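Local coordinates for protein BpsB (PgaB), Poly-beta-1,6-N-acetyl-D-glucosamine N-deacetylase (Bordetella bronchiseptica RB50, PDB 5BU6) that removes acetyl groups from N-acetylglucosamine units of poly-beta-1,6-N-acetyl-D-glucosamine, as a family 4 carbohydrate esterase required for biofilm formation, at residues Ala224-Arg227 against Asp228-Gln231. The protein carries 5 engineered substitutions. Sequence-based numbering, arbitrary orientation.
Sequences AHNR and DTDQ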
# COMPACT_ATOMS: atom_id res chain seq x y z
N ALA A 224 7.54 0.94 6.42
CA ALA A 224 7.94 1.07 7.82
C ALA A 224 7.03 0.28 8.76
O ALA A 224 5.84 0.56 8.88
CB ALA A 224 7.98 2.51 8.23
N HIS A 225 7.62 -0.70 9.43
CA HIS A 225 6.87 -1.55 10.34
C HIS A 225 7.86 -2.25 11.25
O HIS A 225 9.07 -2.26 10.99
CB HIS A 225 6.01 -2.56 9.56
CG HIS A 225 6.80 -3.69 8.98
ND1 HIS A 225 7.77 -3.51 8.02
CD2 HIS A 225 6.78 -5.02 9.26
CE1 HIS A 225 8.32 -4.68 7.72
NE2 HIS A 225 7.73 -5.61 8.46
N ASN A 226 7.37 -2.81 12.35
CA ASN A 226 8.23 -3.53 13.27
C ASN A 226 7.42 -4.57 14.02
O ASN A 226 6.26 -4.82 13.69
CB ASN A 226 8.94 -2.58 14.24
CG ASN A 226 7.97 -1.66 14.98
OD1 ASN A 226 6.93 -2.10 15.49
ND2 ASN A 226 8.32 -0.38 15.06
N ARG A 227 8.03 -5.17 15.03
CA ARG A 227 7.38 -6.19 15.84
C ARG A 227 6.06 -5.67 16.43
O ARG A 227 5.04 -6.36 16.39
CB ARG A 227 8.32 -6.62 16.97
CG ARG A 227 8.42 -8.12 17.14
CD ARG A 227 7.12 -8.68 17.66
NE ARG A 227 7.18 -10.12 17.85
CZ ARG A 227 6.21 -10.84 18.42
NH1 ARG A 227 5.12 -10.23 18.87
NH2 ARG A 227 6.35 -12.15 18.56
N ASP A 228 6.10 -4.46 16.97
CA ASP A 228 4.92 -3.89 17.62
C ASP A 228 3.79 -3.61 16.62
O ASP A 228 2.63 -3.87 16.91
CB ASP A 228 5.29 -2.60 18.36
CG ASP A 228 6.18 -2.86 19.57
OD1 ASP A 228 5.94 -3.86 20.29
OD2 ASP A 228 7.11 -2.06 19.82
N THR A 229 4.12 -3.08 15.44
CA THR A 229 3.07 -2.77 14.49
C THR A 229 2.48 -4.05 13.90
O THR A 229 1.30 -4.08 13.58
CB THR A 229 3.56 -1.85 13.33
OG1 THR A 229 4.48 -2.56 12.50
CG2 THR A 229 4.24 -0.62 13.88
N ASP A 230 3.28 -5.09 13.74
CA ASP A 230 2.77 -6.34 13.19
C ASP A 230 1.80 -6.99 14.18
O ASP A 230 0.78 -7.54 13.79
CB ASP A 230 3.91 -7.29 12.83
CG ASP A 230 4.75 -6.76 11.66
OD1 ASP A 230 4.27 -5.85 10.95
OD2 ASP A 230 5.89 -7.22 11.47
N GLN A 231 2.13 -6.90 15.45
CA GLN A 231 1.29 -7.47 16.50
C GLN A 231 -0.04 -6.74 16.58
O GLN A 231 -1.11 -7.34 16.71
CB GLN A 231 2.01 -7.42 17.84
CG GLN A 231 1.25 -8.08 18.96
CD GLN A 231 1.93 -7.86 20.29
OE1 GLN A 231 3.15 -7.68 20.36
NE2 GLN A 231 1.15 -7.85 21.37
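N226 and T229 form a capping box at the start of helix 227-235. N226 is the N-cap. Its OD1 accepts from T229 N at 3.0 Å, with the donor tilted from the carbonyl plane. The bond is returned: N226 N gives its hydrogen to T229 OG1 at 2.9 Å, with an N-H...OG1 angle of 167°. Both side chains turn back over their own backbone, N226 with CG between the backbone N and the carbonyl carbon (chi1 54°) and T229 with OG1 placed likewise. T229 CG2 packs 3.5 Å from N226 OD1. Behind the cap, D230 N bonds to N226 O at 3.0 Å, and Q231 N to R227 O.

H225 adds a second close layer. Its CD2 meets D230 OD1 edge-on at 3.1 Å, with ring and carboxylate planes 37° apart. Q257 ties the pair together, since its side chain bonds both H225 NE2 and D230 OD2. The H225 ring also stacks on W220.

The solvent side is looser. R227 is exposed. Q231 OE1 lies 3.6 Å from its NH1, at the guanidinium edge and near its plane, with the amide plane nearly perpendicular. That oxygen bonds R193 of helix 189-211, which also forms a salt bridge with D228.

The cap satisfies T229 N, a first-turn amide, and the acidic D228 and D230 near the N-terminal end of helix 227-235 probably interact favourably with the helix dipole.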